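Local coordinates for decapping and exoribonuclease protein 1 (Kluyveromyces lactis, PDB 4GPS) that hydrolyses the NAD cap from the 5' end of capped RNAs, removing the entire NAD moiety, and also has 5'-3' exoribonuclease activity, at residues K295-F300 with R308-R313; L312-Q317 with Q347-K352. All coordinates share one frame; numbering follows the deposited sequence.

Contact 1. Residues K295-F300 with R308-R313; sequences KSSVHF and RRKLLR
K310 and L311 of helix 305-319 meet strand 290-297 and the residues that follow it. These elements belong to the beta-alpha-beta unit made by strand 290-297, helix 305-319 and strand 325-331 in the PD-(D/E)XK nuclease fold. K310 is the first residue of 308-313 to touch the other segment. Its CB points toward the strand, and its aliphatic chain runs past the rim of the F300 ring, with K310 CD 4.2 Å from F300 CE2 and near the ring plane. A bend at chi3 (-71°) follows. K310 NZ then ends 3.8 Å from S297 OG and 3.9 Å from S296 O, both too long for hydrogen bonds. S297 OG instead donates to V298 O at 2.9 Å. L311 follows with a purely apolar contact. Its CD2 methyl lies over one face of the F300 ring in a CH-pi contact, 3.6 Å from the ring centroid and 17° off the normal. Replacing F300 by an alanine would probably leave the CD2 methyl of L311 without its aromatic partner and open a gap beside the chain of K310. Outside the two segments, F300 also meets H307 edge-to-face and touches I328 and K352. The face of the F300 ring opposite L311 has V298 O 4.2 Å above its plane, offset toward the rim.

Contact 2. Residues L312-Q317 with Q347-K352; sequences LRMWIQ and QDIYHK
This is a buried, mainly apolar helix-to-helix contact inside the nuclease fold. W315 and M314 of helix 305-319 pack on I349 and Y350 of helix 346-353. The two helical segments run roughly antiparallel, at 149°, and their axes come within 9.5 Å. The backbones are closest at W315 and I349, whose CA atoms are 6.0 Å apart. I349 directs its CB toward the other helix. Its branch CG2, anti to the backbone N, touches W315 CB at 3.9 Å. The other branch ends in CD1, which lies 4.2 Å from M314 SD. Y350 lies alongside W315, and both side chains extend in the same direction. The five-membered ring of W315 and the Y350 ring are inclined at 47°, an oblique pairing with centroids 5.6 Å apart. W315 NE1 comes to the edge of the Y350 ring, near its plane, 3.6 Å from Y350 CD1. W315 CD1 also rests against Y350 CB at 4.0 Å. The polar atoms of this buried pair are satisfied elsewhere. W315 NE1 is hydrogen-bonded to T79 OG1, while Y350 OH is hydrogen-bonded to V76 O and N371 OD1. The bond at NE1 should help fix the turn of the indole, and those at OH hold the far end of Y350 in place. M314 carries the contact toward K295, which probably binds substrate. Strand 325-331 adjoins both helices: M314 touches L326 and I328, and I349 touches L326. Helix 182-190 packs against helix 305-319 through L312, R313 and I316.

Both contacts use helix 305-319 and share L312 and R313. Contact 1 joins the helix to strand 290-297 and its following loop. Contact 2 joins it to helix 346-353. Contact 1 is only partly buried and mixes an aromatic-aliphatic contact with a lysine amine near oxygen atoms. All four touching residues of contact 2 are buried. It is mainly apolar, and its aromatic polar atoms bond to residues outside the two helices. The contacts adjoin each other: F300 CD1 lies 3.5 Å from K352 CE, and K295 CG is 3.9 Å from M314 CE. Each includes a probable substrate-binding residue, K295 in contact 1 and Q317 in contact 2.

Contact 1. Residues K295-F300 with R308-R313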
ATOM      1  N   LYS A 295       1.850  12.071  -2.255  1.00 43.61           N
ATOM      2  CA  LYS A 295       3.250  11.634  -2.254  1.00 45.11           C
ATOM      3  C   LYS A 295       4.165  12.838  -2.502  1.00 43.27           C
ATOM      4  O   LYS A 295       3.874  13.708  -3.343  1.00 43.03           O
ATOM      5  CB  LYS A 295       3.498  10.565  -3.340  1.00 36.56           C
ATOM      6  CG  LYS A 295       2.798   9.241  -3.108  1.00 47.38           C
ATOM      7  CD  LYS A 295       3.364   8.511  -1.887  1.00 45.43           C
ATOM      8  CE  LYS A 295       2.672   7.208  -1.666  1.00 48.73           C
ATOM      9  NZ  LYS A 295       3.187   6.503  -0.479  1.00 55.42           N
ATOM     10  N   SER A 296       5.249  12.878  -1.742  1.00 42.91           N
ATOM     11  CA  SER A 296       6.259  13.918  -1.852  1.00 45.41           C
ATOM     12  C   SER A 296       7.402  13.323  -2.684  1.00 45.52           C
ATOM     13  O   SER A 296       7.871  12.230  -2.399  1.00 41.19           O
ATOM     14  CB  SER A 296       6.765  14.280  -0.460  1.00 45.80           C
ATOM     15  OG  SER A 296       7.809  15.226  -0.529  1.00 48.71           O
ATOM     16  N   SER A 297       7.863  14.031  -3.710  1.00 46.76           N
ATOM     17  CA  SER A 297       8.944  13.482  -4.524  1.00 43.59           C
ATOM     18  C   SER A 297       9.832  14.524  -5.200  1.00 44.07           C
ATOM     19  O   SER A 297       9.511  15.705  -5.290  1.00 43.83           O
ATOM     20  CB  SER A 297       8.339  12.582  -5.611  1.00 45.93           C
ATOM     21  OG  SER A 297       9.304  11.763  -6.230  1.00 47.25           O
ATOM     22  N   VAL A 298      10.968  14.064  -5.679  1.00 41.46           N
ATOM     23  CA  VAL A 298      11.849  14.926  -6.435  1.00 42.88           C
ATOM     24  C   VAL A 298      11.495  14.427  -7.874  1.00 46.24           C
ATOM     25  O   VAL A 298      10.983  13.306  -8.013  1.00 45.87           O
ATOM     26  CB  VAL A 298      13.300  14.627  -5.984  1.00 43.44           C
ATOM     27  CG1 VAL A 298      14.031  13.834  -6.994  1.00 39.43           C
ATOM     28  CG2 VAL A 298      13.981  15.907  -5.582  1.00 45.07           C
ATOM     29  N   HIS A 299      11.685  15.228  -8.925  1.00 45.52           N
ATOM     30  CA  HIS A 299      11.355  14.747 -10.279  1.00 47.59           C
ATOM     31  C   HIS A 299      11.944  13.352 -10.557  1.00 46.14           C
ATOM     32  O   HIS A 299      13.069  13.043 -10.170  1.00 44.55           O
ATOM     33  CB  HIS A 299      11.775  15.769 -11.356  1.00 43.81           C
ATOM     34  CG  HIS A 299      10.785  16.893 -11.528  1.00 47.64           C
ATOM     35  ND1 HIS A 299       9.525  16.703 -12.072  1.00 45.56           N
ATOM     36  CD2 HIS A 299      10.842  18.199 -11.169  1.00 43.55           C
ATOM     37  CE1 HIS A 299       8.854  17.842 -12.037  1.00 45.24           C
ATOM     38  NE2 HIS A 299       9.629  18.765 -11.493  1.00 49.63           N
ATOM     39  N   PHE A 300      11.148  12.511 -11.216  1.00 44.93           N
ATOM     40  CA  PHE A 300      11.522  11.123 -11.474  1.00 45.89           C
ATOM     41  C   PHE A 300      12.605  10.863 -12.472  1.00 47.56           C
ATOM     42  O   PHE A 300      12.629  11.461 -13.542  1.00 47.27           O
ATOM     43  CB  PHE A 300      10.296  10.320 -11.901  1.00 41.68           C
ATOM     44  CG  PHE A 300       9.299  10.128 -10.806  1.00 47.66           C
ATOM     45  CD1 PHE A 300       7.964  10.535 -10.977  1.00 48.44           C
ATOM     46  CD2 PHE A 300       9.688   9.579  -9.589  1.00 46.36           C
ATOM     47  CE1 PHE A 300       7.038  10.401  -9.944  1.00 45.75           C
ATOM     48  CE2 PHE A 300       8.760   9.438  -8.543  1.00 50.20           C
ATOM     49  CZ  PHE A 300       7.436   9.855  -8.727  1.00 48.10           C
ATOM     50  N   ARG A 308      12.242   3.737  -9.491  1.00 42.87           N
ATOM     51  CA  ARG A 308      11.434   2.701 -10.116  1.00 44.25           C
ATOM     52  C   ARG A 308      10.741   1.914  -9.015  1.00 45.39           C
ATOM     53  O   ARG A 308       9.588   1.530  -9.164  1.00 47.89           O
ATOM     54  CB  ARG A 308      12.302   1.788 -10.988  1.00 43.36           C
ATOM     55  CG  ARG A 308      12.928   2.526 -12.191  1.00 45.10           C
ATOM     56  CD  ARG A 308      11.914   2.887 -13.275  1.00 48.64           C
ATOM     57  NE  ARG A 308      11.306   1.691 -13.867  1.00 47.30           N
ATOM     58  CZ  ARG A 308      11.916   0.842 -14.696  1.00 46.12           C
ATOM     59  NH1 ARG A 308      13.173   1.033 -15.071  1.00 45.79           N
ATOM     60  NH2 ARG A 308      11.265  -0.229 -15.128  1.00 46.46           N
ATOM     61  N   ARG A 309      11.442   1.693  -7.902  1.00 47.53           N
ATOM     62  CA  ARG A 309      10.871   0.986  -6.753  1.00 45.77           C
ATOM     63  C   ARG A 309       9.717   1.788  -6.172  1.00 43.36           C
ATOM     64  O   ARG A 309       8.669   1.233  -5.839  1.00 43.29           O
ATOM     65  CB  ARG A 309      11.909   0.814  -5.647  1.00 47.23           C
ATOM     66  CG  ARG A 309      12.499  -0.539  -5.540  1.00 49.54           C
ATOM     67  CD  ARG A 309      13.831  -0.458  -4.849  1.00 51.76           C
ATOM     68  NE  ARG A 309      14.627  -1.607  -5.228  1.00 52.35           N
ATOM     69  CZ  ARG A 309      15.947  -1.666  -5.170  1.00 52.96           C
ATOM     70  NH1 ARG A 309      16.658  -0.621  -4.742  1.00 54.58           N
ATOM     71  NH2 ARG A 309      16.549  -2.783  -5.535  1.00 52.84           N
ATOM     72  N   LYS A 310       9.924   3.094  -6.039  1.00 38.52           N
ATOM     73  CA  LYS A 310       8.896   3.965  -5.488  1.00 44.21           C
ATOM     74  C   LYS A 310       7.647   3.998  -6.391  1.00 43.02           C
ATOM     75  O   LYS A 310       6.523   3.883  -5.900  1.00 44.79           O
ATOM     76  CB  LYS A 310       9.461   5.382  -5.266  1.00 43.02           C
ATOM     77  CG  LYS A 310       8.426   6.369  -4.840  1.00 56.35           C
ATOM     78  CD  LYS A 310       8.977   7.785  -4.721  1.00 71.48           C
ATOM     79  CE  LYS A 310       9.907   7.960  -3.536  1.00 78.51           C
ATOM     80  NZ  LYS A 310      10.376   9.380  -3.488  1.00 84.10           N
ATOM     81  N   LEU A 311       7.849   4.146  -7.699  1.00 39.27           N
ATOM     82  CA  LEU A 311       6.740   4.164  -8.654  1.00 40.14           C
ATOM     83  C   LEU A 311       5.982   2.830  -8.603  1.00 41.90           C
ATOM     84  O   LEU A 311       4.751   2.819  -8.542  1.00 41.50           O
ATOM     85  CB  LEU A 311       7.254   4.434 -10.071  1.00 40.72           C
ATOM     86  CG  LEU A 311       7.821   5.852 -10.257  1.00 41.48           C
ATOM     87  CD1 LEU A 311       8.675   5.877 -11.491  1.00 40.13           C
ATOM     88  CD2 LEU A 311       6.693   6.890 -10.356  1.00 38.51           C
ATOM     89  N   LEU A 312       6.702   1.708  -8.579  1.00 40.24           N
ATOM     90  CA  LEU A 312       6.028   0.413  -8.521  1.00 39.66           C
ATOM     91  C   LEU A 312       5.240   0.280  -7.217  1.00 43.02           C
ATOM     92  O   LEU A 312       4.097  -0.172  -7.208  1.00 46.72           O
ATOM     93  CB  LEU A 312       7.043  -0.736  -8.642  1.00 37.17           C
ATOM     94  CG  LEU A 312       6.513  -2.170  -8.496  1.00 34.84           C
ATOM     95  CD1 LEU A 312       5.527  -2.447  -9.654  1.00 35.89           C
ATOM     96  CD2 LEU A 312       7.676  -3.192  -8.459  1.00 29.40           C
ATOM     97  N   ARG A 313       5.840   0.706  -6.114  1.00 43.74           N
ATOM     98  CA  ARG A 313       5.201   0.605  -4.815  1.00 41.32           C
ATOM     99  C   ARG A 313       3.923   1.437  -4.805  1.00 39.17           C
ATOM    100  O   ARG A 313       2.883   1.017  -4.307  1.00 39.34           O
ATOM    101  CB  ARG A 313       6.189   1.074  -3.740  1.00 48.32           C
ATOM    102  CG  ARG A 313       6.087   0.313  -2.432  1.00 53.06           C
ATOM    103  CD  ARG A 313       7.209   0.646  -1.449  1.00 50.98           C
ATOM    104  NE  ARG A 313       7.211  -0.339  -0.365  1.00 54.62           N
ATOM    105  CZ  ARG A 313       6.296  -0.351   0.584  1.00 50.62           C
ATOM    106  NH1 ARG A 313       5.361   0.571   0.572  1.00 58.46           N
ATOM    107  NH2 ARG A 313       6.259  -1.308   1.486  1.00 54.49           N
TER

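Contact 2. Residues L312-Q317 with Q347-K352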
ATOM      1  N   LEU A 312       6.702   1.708  -8.579  1.00 40.24           N
ATOM      2  CA  LEU A 312       6.028   0.413  -8.521  1.00 39.66           C
ATOM      3  C   LEU A 312       5.240   0.280  -7.217  1.00 43.02           C
ATOM      4  O   LEU A 312       4.097  -0.172  -7.208  1.00 46.72           O
ATOM      5  CB  LEU A 312       7.043  -0.736  -8.642  1.00 37.17           C
ATOM      6  CG  LEU A 312       6.513  -2.170  -8.496  1.00 34.84           C
ATOM      7  CD1 LEU A 312       5.527  -2.447  -9.654  1.00 35.89           C
ATOM      8  CD2 LEU A 312       7.676  -3.192  -8.459  1.00 29.40           C
ATOM      9  N   ARG A 313       5.840   0.706  -6.114  1.00 43.74           N
ATOM     10  CA  ARG A 313       5.201   0.605  -4.815  1.00 41.32           C
ATOM     11  C   ARG A 313       3.923   1.437  -4.805  1.00 39.17           C
ATOM     12  O   ARG A 313       2.883   1.017  -4.307  1.00 39.34           O
ATOM     13  CB  ARG A 313       6.189   1.074  -3.740  1.00 48.32           C
ATOM     14  CG  ARG A 313       6.087   0.313  -2.432  1.00 53.06           C
ATOM     15  CD  ARG A 313       7.209   0.646  -1.449  1.00 50.98           C
ATOM     16  NE  ARG A 313       7.211  -0.339  -0.365  1.00 54.62           N
ATOM     17  CZ  ARG A 313       6.296  -0.351   0.584  1.00 50.62           C
ATOM     18  NH1 ARG A 313       5.361   0.571   0.572  1.00 58.46           N
ATOM     19  NH2 ARG A 313       6.259  -1.308   1.486  1.00 54.49           N
ATOM     20  N   MET A 314       4.019   2.608  -5.411  1.00 38.64           N
ATOM     21  CA  MET A 314       2.931   3.577  -5.524  1.00 41.75           C
ATOM     22  C   MET A 314       1.768   2.895  -6.283  1.00 45.49           C
ATOM     23  O   MET A 314       0.600   2.937  -5.873  1.00 44.13           O
ATOM     24  CB  MET A 314       3.463   4.757  -6.337  1.00 42.51           C
ATOM     25  CG  MET A 314       2.937   6.084  -6.035  1.00 49.31           C
ATOM     26  SD  MET A 314       3.926   7.375  -6.871  1.00 49.76           S
ATOM     27  CE  MET A 314       5.292   7.596  -5.665  1.00 46.75           C
ATOM     28  N   TRP A 315       2.106   2.295  -7.416  1.00 40.61           N
ATOM     29  CA  TRP A 315       1.133   1.595  -8.207  1.00 37.77           C
ATOM     30  C   TRP A 315       0.490   0.481  -7.364  1.00 39.21           C
ATOM     31  O   TRP A 315      -0.733   0.375  -7.339  1.00 40.28           O
ATOM     32  CB  TRP A 315       1.812   0.986  -9.438  1.00 37.85           C
ATOM     33  CG  TRP A 315       0.898   0.100 -10.248  1.00 33.90           C
ATOM     34  CD1 TRP A 315      -0.071   0.504 -11.143  1.00 34.35           C
ATOM     35  CD2 TRP A 315       0.808  -1.321 -10.178  1.00 31.29           C
ATOM     36  NE1 TRP A 315      -0.753  -0.578 -11.618  1.00 33.03           N
ATOM     37  CE2 TRP A 315      -0.240  -1.715 -11.047  1.00 34.33           C
ATOM     38  CE3 TRP A 315       1.504  -2.309  -9.457  1.00 32.77           C
ATOM     39  CZ2 TRP A 315      -0.605  -3.061 -11.221  1.00 34.48           C
ATOM     40  CZ3 TRP A 315       1.135  -3.652  -9.629  1.00 34.78           C
ATOM     41  CH2 TRP A 315       0.090  -4.009 -10.505  1.00 39.51           C
ATOM     42  N   ILE A 316       1.289  -0.354  -6.685  1.00 36.97           N
ATOM     43  CA  ILE A 316       0.706  -1.440  -5.884  1.00 37.49           C
ATOM     44  C   ILE A 316      -0.183  -0.850  -4.810  1.00 43.33           C
ATOM     45  O   ILE A 316      -1.258  -1.370  -4.533  1.00 43.03           O
ATOM     46  CB  ILE A 316       1.753  -2.261  -5.167  1.00 38.05           C
ATOM     47  CG1 ILE A 316       2.676  -2.919  -6.193  1.00 35.51           C
ATOM     48  CG2 ILE A 316       1.069  -3.305  -4.270  1.00 33.10           C
ATOM     49  CD1 ILE A 316       3.947  -3.434  -5.583  1.00 31.97           C
ATOM     50  N   GLN A 317       0.272   0.252  -4.224  1.00 46.37           N
ATOM     51  CA  GLN A 317      -0.470   0.919  -3.162  1.00 50.08           C
ATOM     52  C   GLN A 317      -1.883   1.354  -3.563  1.00 46.60           C
ATOM     53  O   GLN A 317      -2.847   1.055  -2.863  1.00 47.57           O
ATOM     54  CB  GLN A 317       0.335   2.101  -2.639  1.00 46.25           C
ATOM     55  CG  GLN A 317      -0.403   3.000  -1.719  1.00 57.85           C
ATOM     56  CD  GLN A 317       0.347   4.306  -1.456  1.00 62.68           C
ATOM     57  OE1 GLN A 317      -0.211   5.246  -0.897  1.00 70.84           O
ATOM     58  NE2 GLN A 317       1.610   4.361  -1.851  1.00 56.28           N
ATOM     59  N   GLN A 347      -4.213   4.109 -13.928  1.00 45.11           N
ATOM     60  CA  GLN A 347      -3.768   3.849 -15.299  1.00 45.78           C
ATOM     61  C   GLN A 347      -2.549   4.729 -15.635  1.00 46.96           C
ATOM     62  O   GLN A 347      -1.639   4.295 -16.350  1.00 44.26           O
ATOM     63  CB  GLN A 347      -4.917   4.131 -16.287  1.00 46.66           C
ATOM     64  CG  GLN A 347      -4.513   4.055 -17.752  1.00 41.08           C
ATOM     65  CD  GLN A 347      -4.003   2.669 -18.161  1.00 48.73           C
ATOM     66  OE1 GLN A 347      -3.099   2.556 -19.016  1.00 44.61           O
ATOM     67  NE2 GLN A 347      -4.580   1.605 -17.559  1.00 39.87           N
ATOM     68  N   ASP A 348      -2.527   5.958 -15.112  1.00 45.45           N
ATOM     69  CA  ASP A 348      -1.407   6.865 -15.352  1.00 44.80           C
ATOM     70  C   ASP A 348      -0.121   6.351 -14.684  1.00 50.06           C
ATOM     71  O   ASP A 348       0.932   6.278 -15.350  1.00 51.34           O
ATOM     72  CB  ASP A 348      -1.716   8.291 -14.863  1.00 43.21           C
ATOM     73  CG  ASP A 348      -2.969   8.888 -15.526  1.00 47.58           C
ATOM     74  OD1 ASP A 348      -3.058   8.885 -16.774  1.00 50.85           O
ATOM     75  OD2 ASP A 348      -3.871   9.368 -14.800  1.00 47.16           O
ATOM     76  N   ILE A 349      -0.164   5.996 -13.393  1.00 48.77           N
ATOM     77  CA  ILE A 349       1.070   5.487 -12.769  1.00 47.35           C
ATOM     78  C   ILE A 349       1.473   4.233 -13.519  1.00 43.10           C
ATOM     79  O   ILE A 349       2.638   4.026 -13.765  1.00 46.80           O
ATOM     80  CB  ILE A 349       0.925   5.064 -11.302  1.00 48.89           C
ATOM     81  CG1 ILE A 349       0.537   6.246 -10.458  1.00 57.27           C
ATOM     82  CG2 ILE A 349       2.285   4.583 -10.779  1.00 42.05           C
ATOM     83  CD1 ILE A 349       1.647   7.302 -10.423  1.00 59.86           C
ATOM     84  N   TYR A 350       0.493   3.416 -13.895  1.00 40.43           N
ATOM     85  CA  TYR A 350       0.760   2.170 -14.631  1.00 42.82           C
ATOM     86  C   TYR A 350       1.520   2.398 -15.935  1.00 43.02           C
ATOM     87  O   TYR A 350       2.526   1.747 -16.213  1.00 36.10           O
ATOM     88  CB  TYR A 350      -0.543   1.454 -14.987  1.00 38.24           C
ATOM     89  CG  TYR A 350      -0.281   0.189 -15.739  1.00 37.95           C
ATOM     90  CD1 TYR A 350       0.263  -0.916 -15.093  1.00 38.62           C
ATOM     91  CD2 TYR A 350      -0.485   0.112 -17.120  1.00 39.22           C
ATOM     92  CE1 TYR A 350       0.610  -2.079 -15.798  1.00 40.79           C
ATOM     93  CE2 TYR A 350      -0.139  -1.051 -17.840  1.00 41.55           C
ATOM     94  CZ  TYR A 350       0.409  -2.146 -17.162  1.00 43.17           C
ATOM     95  OH  TYR A 350       0.726  -3.314 -17.833  1.00 42.43           O
ATOM     96  N   HIS A 351       0.998   3.315 -16.739  1.00 45.70           N
ATOM     97  CA  HIS A 351       1.596   3.632 -18.023  1.00 47.86           C
ATOM     98  C   HIS A 351       3.022   4.160 -17.827  1.00 46.98           C
ATOM     99  O   HIS A 351       3.900   3.814 -18.595  1.00 43.34           O
ATOM    100  CB  HIS A 351       0.725   4.658 -18.788  1.00 46.95           C
ATOM    101  CG  HIS A 351       1.361   5.169 -20.049  1.00 59.34           C
ATOM    102  ND1 HIS A 351       1.596   4.365 -21.151  1.00 58.47           N
ATOM    103  CD2 HIS A 351       1.898   6.380 -20.346  1.00 59.87           C
ATOM    104  CE1 HIS A 351       2.255   5.058 -22.063  1.00 59.66           C
ATOM    105  NE2 HIS A 351       2.453   6.281 -21.600  1.00 60.51           N
ATOM    106  N   LYS A 352       3.260   4.980 -16.802  1.00 47.17           N
ATOM    107  CA  LYS A 352       4.608   5.496 -16.573  1.00 45.19           C
ATOM    108  C   LYS A 352       5.596   4.328 -16.325  1.00 45.19           C
ATOM    109  O   LYS A 352       6.742   4.386 -16.770  1.00 44.28           O
ATOM    110  CB  LYS A 352       4.600   6.486 -15.382  1.00 48.37           C
ATOM    111  CG  LYS A 352       5.853   7.367 -15.223  1.00 48.24           C
ATOM    112  CD  LYS A 352       5.571   8.510 -14.241  1.00 54.30           C
ATOM    113  CE  LYS A 352       6.743   9.489 -14.121  1.00 59.58           C
ATOM    114  NZ  LYS A 352       7.147  10.128 -15.434  1.00 57.29           N
TER